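Local coordinates for metallo-beta-lactamase domain-containing protein 1 (Thermotoga maritima, PDB 1ZTC) that binds two nickel ions in a metallo-beta-lactamase fold and is probably a hydrolase, possibly an endoribonuclease, at residues His83-Phe88 / Phe209-Pro214; Phe79-Leu84 / Thr172-Pro177; Thr36-Glu41 / Ile47-Gly52; Gly22-Phe25 / Asn31-Phe34. All coordinates share one frame; numbering follows the deposited sequence. Where two conformers were deposited one is given.

Overall arrangement
Interactions 1 and 2 build the two-nickel centre together. Their centres are about 6 Å apart, they share His83 and Leu84, and both touch the two metals and their waters, one of which bridges the ions. Interactions 3 and 4 supply second-shell partners to the ligands. In interaction 3, centred about 10 Å from interaction 1, Asp50 OD2 bonds both His86 ND1 and Thr80 OG1. Interaction 4, whose centre is about 9 Å from that of interaction 1, offers Gly22 O to His211 ND1. The segments of interactions 3 and 4 adjoin in the sequence but do not otherwise touch, their centres being about 18 Å apart. Interaction 4 also reaches neighbouring subunits.

Interaction 1. Residues His83-Phe88 / Phe209-Pro214; sequences HLDHIF and FPHDAP. With NI (nickel (II) ion), chain E; NI (nickel (II) ion), chain F.
His86 and His211 bring their NE2 atoms within 3.3 Å of each other without a hydrogen bond, because both bind one nickel ion (chain E). The site belongs to the metallo-beta-lactamase fold: His83, Asp85 and His86 come from its HxHxDH motif at the start of helix 84-87, and His211 comes from the loop after strand 206-208. His86 NE2 and His211 NE2 each lie 2.2 Å from the metal, and their rings meet obliquely with planes 79° apart. Asp85 turns its carboxylate to the same ion by setting CG between its backbone N and carbonyl carbon (chi1 59°). Its OD2 stands 2.9 Å from that nickel, farther than the imidazole nitrogens, and meets the edge of the His211 ring at CE1. The other oxygen, OD1, accepts a hydrogen bond of 2.7 Å from water 2, which bridges the two nickels. His83 ND1 serves the chain F nickel. Bonds behind the rings fix their rotation: His86 ND1 is held by Asp50 and His211 ND1 by the carbonyl of Gly22. Beside the metal, Pro210 CB presses on the edge of the His86 ring, 3.5 Å from CE1.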
loop_
_atom_site.group_PDB
_atom_site.type_symbol
_atom_site.label_atom_id
_atom_site.label_comp_id
_atom_site.label_asym_id
_atom_site.label_seq_id
_atom_site.Cartn_x
_atom_site.Cartn_y
_atom_site.Cartn_z
ATOM N N HIS A 83 15.425 -8.729 10.037
ATOM C CA HIS A 83 14.552 -7.598 9.861
ATOM C C HIS A 83 13.168 -8.183 9.782
ATOM O O HIS A 83 12.939 -9.218 9.114
ATOM C CB HIS A 83 14.875 -6.735 8.618
ATOM C CG HIS A 83 16.037 -5.799 8.817
ATOM N ND1 HIS A 83 16.564 -5.027 7.798
ATOM C CD2 HIS A 83 16.815 -5.554 9.905
ATOM C CE1 HIS A 83 17.602 -4.340 8.255
ATOM N NE2 HIS A 83 17.773 -4.641 9.529
ATOM N N LEU A 84 12.241 -7.513 10.444
ATOM C CA LEU A 84 10.901 -8.030 10.661
ATOM C C LEU A 84 10.153 -8.451 9.389
ATOM O O LEU A 84 9.406 -9.425 9.385
ATOM C CB LEU A 84 10.078 -6.948 11.372
ATOM C CG LEU A 84 8.933 -7.441 12.238
ATOM C CD1 LEU A 84 9.399 -8.439 13.286
ATOM C CD2 LEU A 84 8.279 -6.191 12.872
ATOM N N ASP A 85 10.339 -7.684 8.318
ATOM C CA ASP A 85 9.653 -7.959 7.035
ATOM C C ASP A 85 10.147 -9.259 6.352
ATOM O O ASP A 85 9.486 -9.808 5.450
ATOM C CB ASP A 85 9.763 -6.742 6.099
ATOM C CG ASP A 85 11.208 -6.355 5.787
ATOM O OD1 ASP A 85 12.054 -6.254 6.718
ATOM O OD2 ASP A 85 11.501 -6.193 4.597
ATOM N N HIS A 86 11.266 -9.781 6.847
ATOM C CA HIS A 86 11.825 -11.073 6.421
ATOM C C HIS A 86 11.534 -12.249 7.383
ATOM O O HIS A 86 11.453 -13.413 6.964
ATOM C CB HIS A 86 13.356 -10.902 6.283
ATOM C CG HIS A 86 13.753 -10.029 5.142
ATOM N ND1 HIS A 86 14.369 -10.524 4.014
ATOM C CD2 HIS A 86 13.577 -8.701 4.928
ATOM C CE1 HIS A 86 14.573 -9.534 3.160
ATOM N NE2 HIS A 86 14.081 -8.427 3.680
ATOM N N ILE A 87 11.430 -11.959 8.674
ATOM C CA ILE A 87 11.398 -12.996 9.687
ATOM C C ILE A 87 10.059 -13.211 10.395
ATOM O O ILE A 87 9.898 -14.208 11.105
ATOM C CB ILE A 87 12.456 -12.737 10.780
ATOM C CG1 ILE A 87 12.097 -11.472 11.603
ATOM C CG2 ILE A 87 13.834 -12.635 10.165
ATOM C CD1 ILE A 87 12.992 -11.196 12.739
ATOM N N PHE A 88 9.141 -12.265 10.296
ATOM C CA PHE A 88 7.948 -12.304 11.151
ATOM C C PHE A 88 7.220 -13.657 11.106
ATOM O O PHE A 88 6.840 -14.224 12.159
ATOM C CB PHE A 88 6.937 -11.226 10.767
ATOM C CG PHE A 88 5.695 -11.301 11.586
ATOM C CD1 PHE A 88 5.636 -10.684 12.813
ATOM C CD2 PHE A 88 4.612 -12.068 11.168
ATOM C CE1 PHE A 88 4.521 -10.819 13.633
ATOM C CE2 PHE A 88 3.488 -12.203 11.982
ATOM C CZ PHE A 88 3.447 -11.560 13.203
ATOM N N PHE A 209 15.638 -11.418 -5.687
ATOM C CA PHE A 209 15.679 -10.235 -4.834
ATOM C C PHE A 209 14.596 -10.337 -3.745
ATOM O O PHE A 209 13.615 -11.062 -3.893
ATOM C CB PHE A 209 15.438 -8.967 -5.647
ATOM C CG PHE A 209 16.329 -8.827 -6.845
ATOM C CD1 PHE A 209 17.691 -8.601 -6.695
ATOM C CD2 PHE A 209 15.805 -8.888 -8.116
ATOM C CE1 PHE A 209 18.508 -8.477 -7.809
ATOM C CE2 PHE A 209 16.613 -8.743 -9.218
ATOM C CZ PHE A 209 17.958 -8.547 -9.064
ATOM N N PRO A 210 14.812 -9.668 -2.616
ATOM C CA PRO A 210 13.830 -9.742 -1.519
ATOM C C PRO A 210 12.604 -8.853 -1.678
ATOM O O PRO A 210 11.628 -9.051 -0.951
ATOM C CB PRO A 210 14.658 -9.300 -0.310
ATOM C CG PRO A 210 15.681 -8.334 -0.924
ATOM C CD PRO A 210 16.039 -8.945 -2.208
ATOM N N HIS A 211 12.666 -7.855 -2.558
ATOM C CA HIS A 211 11.565 -6.882 -2.733
ATOM C C HIS A 211 11.299 -6.572 -4.177
ATOM O O HIS A 211 10.955 -5.435 -4.518
ATOM C CB HIS A 211 11.869 -5.586 -1.948
ATOM C CG HIS A 211 12.058 -5.852 -0.504
ATOM N ND1 HIS A 211 11.004 -6.208 0.316
ATOM C CD2 HIS A 211 13.182 -5.939 0.253
ATOM C CE1 HIS A 211 11.472 -6.481 1.528
ATOM N NE2 HIS A 211 12.787 -6.353 1.504
ATOM N N ASP A 212 11.439 -7.592 -5.023
ATOM C CA ASP A 212 11.106 -7.458 -6.426
ATOM C C ASP A 212 10.951 -8.849 -7.016
ATOM O O ASP A 212 11.262 -9.827 -6.358
ATOM C CB ASP A 212 12.201 -6.673 -7.153
ATOM C CG ASP A 212 11.701 -5.985 -8.405
ATOM O OD1 ASP A 212 10.555 -6.268 -8.877
ATOM O OD2 ASP A 212 12.450 -5.127 -8.894
ATOM N N ALA A 213 10.431 -8.915 -8.238
ATOM C CA ALA A 213 10.391 -10.136 -9.010
ATOM C C ALA A 213 11.840 -10.520 -9.393
ATOM O O ALA A 213 12.689 -9.650 -9.554
ATOM C CB ALA A 213 9.536 -9.933 -10.266
ATOM N N PRO A 214 12.115 -11.818 -9.542
ATOM C CA PRO A 214 13.504 -12.238 -9.838
ATOM C C PRO A 214 13.918 -11.930 -11.249
ATOM O O PRO A 214 13.092 -11.630 -12.082
ATOM C CB PRO A 214 13.485 -13.748 -9.600
ATOM C CG PRO A 214 12.060 -14.146 -9.819
ATOM C CD PRO A 214 11.194 -12.965 -9.451
HETATM NI NI NI E . 14.063 -6.213 3.305
HETATM NI NI NI F . 16.625 -5.420 5.645
HETATM O O HOH W 1 13.570 -3.724 3.810
HETATM O O HOH W 2 14.442 -5.578 5.684
HETATM O O HOH W 3 15.649 -3.277 5.048
#

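Interaction 2. Residues Phe79-Leu84 / Thr172-Pro177; sequences FTHVHL and TGDITP. With NI (nickel (II) ion), chain F; NI (nickel (II) ion), chain E.
His81 and Asp174 meet as adjacent ligands of one nickel ion (chain F), roughly at right angles about it, and metal coordination dominates their contact. His81 NE2 binds at 2.2 Å and Asp174 OD2 at 2.3 Å from this ion; the same OD2 lies 2.2 Å from the chain E nickel, so one carboxylate oxygen bridges the pair. OD2 reaches the edge of the His81 ring, 3.1 Å from NE2, with ring and carboxylate planes 65° apart; sharing the metal explains the closeness of these two atoms. His83 ND1, His152 and waters 2 and 3 complete the coordination of the chain F ion. His81 also lays its CD2 over the rim of one face of the His83 ring.

Hydrogen bonds steady both ligands. His81 ND1 donates to Thr80 OG1 over 2.9 Å, nearly in the plane of the imidazole, and Thr80 OG1 is bonded in turn to Asp50. Asp174 N is bonded to the His156 ring, while Thr172 OG1 donates to Gly173 O within the loop and holds its shape.

Apolar contact is slight: Thr80 CG2 meets Gly173 CA at 3.9 Å, where the bare glycine, with positive phi (70°), lets the loops approach closely. Both loops follow strands, 76-78 and 169-171, of the fold's two different sheets and lead into helices 84-87 and 179-187, joining the two halves at the metal centre.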
loop_
_atom_site.group_PDB
_atom_site.type_symbol
_atom_site.label_atom_id
_atom_site.label_comp_id
_atom_site.label_asym_id
_atom_site.label_seq_id
_atom_site.Cartn_x
_atom_site.Cartn_y
_atom_site.Cartn_z
ATOM N N PHE A 79 17.409 -17.323 7.404
ATOM C CA PHE A 79 17.224 -15.887 7.306
ATOM C C PHE A 79 18.405 -15.215 6.637
ATOM O O PHE A 79 19.547 -15.384 7.053
ATOM C CB PHE A 79 17.070 -15.245 8.690
ATOM C CG PHE A 79 15.984 -15.844 9.548
ATOM C CD1 PHE A 79 14.670 -15.908 9.091
ATOM C CD2 PHE A 79 16.267 -16.272 10.841
ATOM C CE1 PHE A 79 13.661 -16.434 9.886
ATOM C CE2 PHE A 79 15.272 -16.801 11.635
ATOM C CZ PHE A 79 13.950 -16.871 11.157
ATOM N N THR A 80 18.131 -14.405 5.625
ATOM C CA THR A 80 19.145 -13.498 5.122
ATOM C C THR A 80 19.575 -12.565 6.239
ATOM O O THR A 80 20.756 -12.361 6.464
ATOM C CB THR A 80 18.670 -12.707 3.904
ATOM O OG1 THR A 80 17.506 -11.941 4.224
ATOM C CG2 THR A 80 18.390 -13.665 2.760
ATOM N N HIS A 81 18.605 -12.030 6.974
ATOM C CA HIS A 81 18.917 -11.206 8.104
ATOM C C HIS A 81 17.708 -10.975 8.998
ATOM O O HIS A 81 16.582 -11.283 8.623
ATOM C CB HIS A 81 19.487 -9.874 7.629
ATOM C CG HIS A 81 18.524 -9.022 6.873
ATOM N ND1 HIS A 81 17.885 -9.447 5.728
ATOM C CD2 HIS A 81 18.137 -7.744 7.072
ATOM C CE1 HIS A 81 17.154 -8.463 5.254
ATOM N NE2 HIS A 81 17.280 -7.427 6.058
ATOM N N VAL A 82 17.954 -10.363 10.152
ATOM C CA VAL A 82 16.949 -10.212 11.178
ATOM C C VAL A 82 16.275 -8.857 11.058
ATOM O O VAL A 82 16.566 -7.943 11.804
ATOM C CB VAL A 82 17.592 -10.436 12.556
ATOM C CG1 VAL A 82 16.523 -10.258 13.672
ATOM C CG2 VAL A 82 18.188 -11.804 12.574
ATOM N N HIS A 83 15.425 -8.729 10.037
ATOM C CA HIS A 83 14.552 -7.598 9.861
ATOM C C HIS A 83 13.168 -8.183 9.782
ATOM O O HIS A 83 12.939 -9.218 9.114
ATOM C CB HIS A 83 14.875 -6.735 8.618
ATOM C CG HIS A 83 16.037 -5.799 8.817
ATOM N ND1 HIS A 83 16.564 -5.027 7.798
ATOM C CD2 HIS A 83 16.815 -5.554 9.905
ATOM C CE1 HIS A 83 17.602 -4.340 8.255
ATOM N NE2 HIS A 83 17.773 -4.641 9.529
ATOM N N LEU A 84 12.241 -7.513 10.444
ATOM C CA LEU A 84 10.901 -8.030 10.661
ATOM C C LEU A 84 10.153 -8.451 9.389
ATOM O O LEU A 84 9.406 -9.425 9.385
ATOM C CB LEU A 84 10.078 -6.948 11.372
ATOM C CG LEU A 84 8.933 -7.441 12.238
ATOM C CD1 LEU A 84 9.399 -8.439 13.286
ATOM C CD2 LEU A 84 8.279 -6.191 12.872
ATOM N N THR A 172 19.686 -13.023 -2.921
ATOM C CA THR A 172 20.620 -11.928 -2.622
ATOM C C THR A 172 20.462 -11.386 -1.234
ATOM O O THR A 172 21.466 -11.040 -0.574
ATOM C CB THR A 172 20.460 -10.756 -3.614
ATOM O OG1 THR A 172 19.167 -10.149 -3.482
ATOM C CG2 THR A 172 20.655 -11.235 -5.032
ATOM N N GLY A 173 19.199 -11.337 -0.786
ATOM C CA GLY A 173 18.847 -10.564 0.377
ATOM C C GLY A 173 18.958 -9.083 0.049
ATOM O O GLY A 173 19.019 -8.669 -1.133
ATOM N N ASP A 174 18.973 -8.287 1.109
ATOM C CA ASP A 174 18.819 -6.849 1.001
ATOM C C ASP A 174 20.056 -6.080 0.596
ATOM O O ASP A 174 20.026 -4.857 0.574
ATOM C CB ASP A 174 18.292 -6.312 2.314
ATOM C CG ASP A 174 16.773 -6.288 2.358
ATOM O OD1 ASP A 174 16.102 -6.416 1.336
ATOM O OD2 ASP A 174 16.244 -6.072 3.425
ATOM N N ILE A 175 21.142 -6.777 0.270
ATOM C CA ILE A 175 22.261 -6.095 -0.355
ATOM C C ILE A 175 21.859 -5.567 -1.753
ATOM O O ILE A 175 22.467 -4.630 -2.240
ATOM C CB ILE A 175 23.514 -6.993 -0.450
ATOM C CG1 ILE A 175 23.216 -8.230 -1.292
ATOM C CG2 ILE A 175 23.997 -7.361 0.957
ATOM C CD1 ILE A 175 24.424 -9.101 -1.551
ATOM N N THR A 176 20.887 -6.219 -2.404
ATOM C CA THR A 176 20.291 -5.742 -3.650
ATOM C C THR A 176 18.770 -5.959 -3.521
ATOM O O THR A 176 18.250 -7.014 -3.854
ATOM C CB THR A 176 20.763 -6.528 -4.888
ATOM O OG1 THR A 176 20.604 -7.930 -4.640
ATOM C CG2 THR A 176 22.194 -6.213 -5.251
ATOM N N PRO A 177 18.069 -4.976 -2.983
ATOM C CA PRO A 177 16.652 -5.206 -2.643
ATOM C C PRO A 177 15.727 -5.427 -3.835
ATOM O O PRO A 177 14.714 -6.137 -3.711
ATOM C CB PRO A 177 16.273 -3.961 -1.831
ATOM C CG PRO A 177 17.298 -2.992 -2.074
ATOM C CD PRO A 177 18.561 -3.682 -2.502
HETATM NI NI NI F . 16.625 -5.420 5.645
HETATM NI NI NI E . 14.063 -6.213 3.305
HETATM O O HOH W 1 13.570 -3.724 3.810
HETATM O O HOH W 2 14.442 -5.578 5.684
HETATM O O HOH W 3 15.649 -3.277 5.048
#

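Interaction 3. Residues Thr36-Glu41 / Ile47-Gly52; sequences TVVYLE and IIIDPG
Val38 and Leu40 pair with Ile49 and Ile47 through four backbone hydrogen bonds that satisfy the facing amides and carbonyls. In the first ring Val38 N donates to Ile49 O (3.2 Å) and Ile49 N to Val38 O (2.9 Å); in the second, Leu40 N meets Ile47 O and Ile47 N meets Leu40 O, each pair of atoms at 2.8 Å. Tyr39 and Ile48 form the non-hydrogen-bonded pair between them. The other edge of strand 37-42 is hydrogen-bonded to strand 13-19. Past Ile49 the ladder ends: Thr36 O and Asp50 O come within 3.2 Å but, both acceptors, cannot bond, and water 4 donates to Ile49 O (2.8 Å) and, more weakly, to Thr36 O. Tyr39 OH donates to Glu41 OE2 on its anti lone pair, 2.7 Å away. Leu40 CD1 and Ile49 CD1 touch on one face of the sheet, whereas on the other Val37 CG1 rests on Ile48 CG2 at 3.9 Å, beneath helix 57-67. Asp50 OD2, bonded by both His86 ND1 and Thr80 OG1, stands behind the metal ligands. This is a beta hairpin of the N-terminal sheet of the metallo-beta-lactamase fold, with its strand leading into the second shell of the metal site.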
loop_
_atom_site.group_PDB
_atom_site.type_symbol
_atom_site.label_atom_id
_atom_site.label_comp_id
_atom_site.label_asym_id
_atom_site.label_seq_id
_atom_site.Cartn_x
_atom_site.Cartn_y
_atom_site.Cartn_z
ATOM N N THR A 36 10.261 -11.397 -0.312
ATOM C CA THR A 36 10.189 -12.633 -1.059
ATOM C C THR A 36 10.301 -13.821 -0.103
ATOM O O THR A 36 11.055 -13.782 0.884
ATOM C CB THR A 36 11.338 -12.646 -2.051
ATOM O OG1 THR A 36 11.131 -11.576 -2.979
ATOM C CG2 THR A 36 11.420 -13.986 -2.808
ATOM N N VAL A 37 9.543 -14.870 -0.401
ATOM C CA VAL A 37 9.569 -16.120 0.361
ATOM C C VAL A 37 9.888 -17.267 -0.616
ATOM O O VAL A 37 9.201 -17.487 -1.604
ATOM C CB VAL A 37 8.236 -16.436 1.060
ATOM C CG1 VAL A 37 8.322 -17.770 1.861
ATOM C CG2 VAL A 37 7.838 -15.302 1.957
ATOM N N VAL A 38 10.962 -17.964 -0.300
ATOM C CA VAL A 38 11.507 -19.052 -1.095
ATOM C C VAL A 38 11.279 -20.365 -0.356
ATOM O O VAL A 38 11.539 -20.471 0.849
ATOM C CB VAL A 38 13.029 -18.813 -1.328
ATOM C CG1 VAL A 38 13.739 -20.046 -1.805
ATOM C CG2 VAL A 38 13.192 -17.667 -2.341
ATOM N N TYR A 39 10.781 -21.344 -1.103
ATOM C CA TYR A 39 10.517 -22.671 -0.606
ATOM C C TYR A 39 11.354 -23.671 -1.405
ATOM O O TYR A 39 11.433 -23.577 -2.635
ATOM C CB TYR A 39 9.040 -22.986 -0.775
ATOM C CG TYR A 39 8.633 -24.406 -0.396
ATOM C CD1 TYR A 39 8.574 -24.799 0.926
ATOM C CD2 TYR A 39 8.284 -25.336 -1.367
ATOM C CE1 TYR A 39 8.197 -26.054 1.274
ATOM C CE2 TYR A 39 7.894 -26.617 -1.013
ATOM C CZ TYR A 39 7.839 -26.962 0.316
ATOM O OH TYR A 39 7.451 -28.227 0.708
ATOM N N LEU A 40 11.993 -24.598 -0.692
ATOM C CA LEU A 40 12.824 -25.625 -1.303
ATOM C C LEU A 40 12.477 -26.986 -0.748
ATOM O O LEU A 40 12.275 -27.132 0.459
ATOM C CB LEU A 40 14.295 -25.367 -1.019
ATOM C CG LEU A 40 14.856 -24.027 -1.470
ATOM C CD1 LEU A 40 16.129 -23.709 -0.705
ATOM C CD2 LEU A 40 15.139 -24.062 -2.972
ATOM N N GLU A 41 12.413 -27.977 -1.629
ATOM C CA GLU A 41 12.267 -29.359 -1.224
ATOM C C GLU A 41 13.523 -30.127 -1.616
ATOM O O GLU A 41 13.945 -30.085 -2.769
ATOM C CB GLU A 41 11.037 -30.007 -1.890
ATOM C CG GLU A 41 9.718 -29.568 -1.286
ATOM C CD GLU A 41 8.490 -30.279 -1.875
ATOM O OE1 GLU A 41 8.677 -31.155 -2.769
ATOM O OE2 GLU A 41 7.345 -29.949 -1.427
ATOM N N ILE A 47 12.077 -26.524 3.203
ATOM C CA ILE A 47 12.941 -25.433 3.603
ATOM C C ILE A 47 12.355 -24.107 3.160
ATOM O O ILE A 47 11.941 -23.940 2.003
ATOM C CB ILE A 47 14.335 -25.593 2.954
ATOM C CG1 ILE A 47 14.917 -26.983 3.261
ATOM C CG2 ILE A 47 15.272 -24.471 3.389
ATOM C CD1 ILE A 47 15.979 -27.438 2.284
ATOM N N ILE A 48 12.330 -23.154 4.083
ATOM C CA ILE A 48 11.971 -21.775 3.736
ATOM C C ILE A 48 13.150 -20.838 3.956
ATOM O O ILE A 48 13.782 -20.852 5.006
ATOM C CB ILE A 48 10.736 -21.292 4.538
ATOM C CG1 ILE A 48 9.509 -22.074 4.059
ATOM C CG2 ILE A 48 10.529 -19.767 4.349
ATOM C CD1 ILE A 48 8.273 -21.925 4.890
ATOM N N ILE A 49 13.417 -19.994 2.966
ATOM C CA ILE A 49 14.367 -18.899 3.137
ATOM C C ILE A 49 13.587 -17.598 3.143
ATOM O O ILE A 49 12.920 -17.280 2.150
ATOM C CB ILE A 49 15.439 -18.877 2.039
ATOM C CG1 ILE A 49 16.199 -20.214 2.018
ATOM C CG2 ILE A 49 16.425 -17.754 2.276
ATOM C CD1 ILE A 49 17.295 -20.294 0.932
ATOM N N ASP A 50 13.680 -16.873 4.267
ATOM C CA ASP A 50 12.951 -15.625 4.534
ATOM C C ASP A 50 11.440 -15.863 4.486
ATOM O O ASP A 50 10.826 -15.669 3.445
ATOM C CB ASP A 50 13.383 -14.500 3.587
ATOM C CG ASP A 50 14.741 -13.913 3.957
ATOM O OD1 ASP A 50 15.321 -14.369 4.970
ATOM O OD2 ASP A 50 15.218 -12.993 3.259
ATOM N N PRO A 51 10.851 -16.289 5.627
ATOM C CA PRO A 51 9.419 -16.611 5.691
ATOM C C PRO A 51 8.461 -15.441 5.472
ATOM O O PRO A 51 7.269 -15.657 5.207
ATOM C CB PRO A 51 9.253 -17.228 7.097
ATOM C CG PRO A 51 10.367 -16.631 7.893
ATOM C CD PRO A 51 11.519 -16.546 6.916
ATOM N N GLY A 52 8.983 -14.214 5.586
ATOM C CA GLY A 52 8.252 -13.058 5.219
ATOM C C GLY A 52 7.455 -12.388 6.326
ATOM O O GLY A 52 7.658 -12.611 7.520
HETATM O O HOH W 4 13.183 -15.268 0.184
#

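Interaction 4. Residues Gly22-Phe25 / Asn31-Phe34; sequences GNVF and NAHF
Phe34 lays its ring flat against the backbone of Gly22, while His33 turns a ring edge to Asn23 and reaches Phe25 CB with CE1. The Phe34 CG lies between its backbone N and carbonyl carbon (chi1 65°), which brings the ring back over Gly22. Gly22 N stands 3.4 Å above the ring plane, over its centre, and Gly22 CA makes a CH-pi contact 4.0 Å from the Phe34 centroid. At the edge of the same ring is Val24 CG2, and Val24 CB meets Ala32 CB at 3.7 Å.

The imidazole of His33 comes in with ND1 at 3.4 Å from Asn23 CA, near the ring plane, and its CE1 lies 3.4 Å from Phe25 CB. The amide plane of Asn23 is turned nearly square to this imidazole (83°). The Phe25 and His33 rings, in contrast, are tilted by only 27° but slid apart, so they barely overlap.

Backbone bonds hold the two segments antiparallel: Ala32 N to Val24 O at 2.7 Å and Gly22 N to Phe34 O at 2.9 Å, with a weak return bond from Phe34 N to Gly22 O. Strand 23-26 pairs in an antiparallel ladder with a strand of the third subunit, and Asn31 ND2 is bonded to Asp58 of the second subunit.

Chemically, the contact combines apolar contacts with a peptide N over an aromatic face, held by backbone bonds at Gly22–Phe34 and Val24–Ala32. Because Gly22 O also accepts from His211 ND1, this ribbon probably helps to orient a metal ligand as well as linking subunits.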
loop_
_atom_site.group_PDB
_atom_site.type_symbol
_atom_site.label_atom_id
_atom_site.label_comp_id
_atom_site.label_asym_id
_atom_site.label_seq_id
_atom_site.Cartn_x
_atom_site.Cartn_y
_atom_site.Cartn_z
ATOM N N GLY A 22 7.931 -6.965 -1.835
ATOM C CA GLY A 22 7.694 -5.596 -2.225
ATOM C C GLY A 22 7.837 -4.663 -1.060
ATOM O O GLY A 22 8.384 -5.019 -0.013
ATOM N N ASN A 23 7.305 -3.468 -1.237
ATOM C CA ASN A 23 7.423 -2.402 -0.249
ATOM C C ASN A 23 6.110 -1.701 -0.079
ATOM O O ASN A 23 5.482 -1.339 -1.051
ATOM C CB ASN A 23 8.399 -1.328 -0.703
ATOM C CG ASN A 23 9.638 -1.899 -1.280
ATOM O OD1 ASN A 23 10.487 -2.416 -0.550
ATOM N ND2 ASN A 23 9.745 -1.847 -2.611
ATOM N N VAL A 24 5.755 -1.437 1.156
ATOM C CA VAL A 24 4.642 -0.586 1.449
ATOM C C VAL A 24 5.036 0.237 2.651
ATOM O O VAL A 24 5.169 -0.288 3.755
ATOM C CB VAL A 24 3.376 -1.382 1.751
ATOM C CG1 VAL A 24 2.156 -0.462 1.680
ATOM C CG2 VAL A 24 3.225 -2.528 0.733
ATOM N N PHE A 25 5.246 1.532 2.424
ATOM C CA PHE A 25 5.834 2.386 3.428
ATOM C C PHE A 25 5.413 3.793 3.230
ATOM O O PHE A 25 5.615 4.367 2.151
ATOM C CB PHE A 25 7.353 2.298 3.345
ATOM C CG PHE A 25 8.053 3.228 4.285
ATOM C CD1 PHE A 25 7.915 3.072 5.665
ATOM C CD2 PHE A 25 8.867 4.236 3.807
ATOM C CE1 PHE A 25 8.587 3.903 6.538
ATOM C CE2 PHE A 25 9.512 5.107 4.676
ATOM C CZ PHE A 25 9.382 4.935 6.042
ATOM N N ASN A 31 3.907 0.735 7.746
ATOM C CA ASN A 31 5.059 -0.059 7.463
ATOM C C ASN A 31 4.607 -1.486 7.168
ATOM O O ASN A 31 4.256 -2.259 8.079
ATOM C CB ASN A 31 5.986 -0.030 8.664
ATOM C CG ASN A 31 7.301 -0.633 8.367
ATOM O OD1 ASN A 31 7.417 -1.506 7.494
ATOM N ND2 ASN A 31 8.329 -0.148 9.055
ATOM N N ALA A 32 4.554 -1.822 5.887
ATOM C CA ALA A 32 4.128 -3.144 5.511
ATOM C C ALA A 32 5.063 -3.752 4.465
ATOM O O ALA A 32 4.618 -4.515 3.605
ATOM C CB ALA A 32 2.665 -3.081 5.006
ATOM N N HIS A 33 6.358 -3.465 4.579
ATOM C CA HIS A 33 7.345 -4.141 3.772
ATOM C C HIS A 33 7.193 -5.647 3.932
ATOM O O HIS A 33 6.844 -6.114 4.999
ATOM C CB HIS A 33 8.749 -3.768 4.200
ATOM C CG HIS A 33 9.108 -2.344 3.952
ATOM N ND1 HIS A 33 8.872 -1.713 2.749
ATOM C CD2 HIS A 33 9.684 -1.418 4.763
ATOM C CE1 HIS A 33 9.323 -0.472 2.816
ATOM N NE2 HIS A 33 9.815 -0.265 4.030
ATOM N N PHE A 34 7.450 -6.391 2.858
ATOM C CA PHE A 34 7.297 -7.809 2.880
ATOM C C PHE A 34 8.333 -8.431 1.931
ATOM O O PHE A 34 8.475 -8.027 0.760
ATOM C CB PHE A 34 5.864 -8.233 2.572
ATOM C CG PHE A 34 5.400 -7.907 1.196
ATOM C CD1 PHE A 34 5.046 -6.616 0.860
ATOM C CD2 PHE A 34 5.329 -8.897 0.209
ATOM C CE1 PHE A 34 4.597 -6.297 -0.439
ATOM C CE2 PHE A 34 4.884 -8.578 -1.060
ATOM C CZ PHE A 34 4.533 -7.276 -1.384
#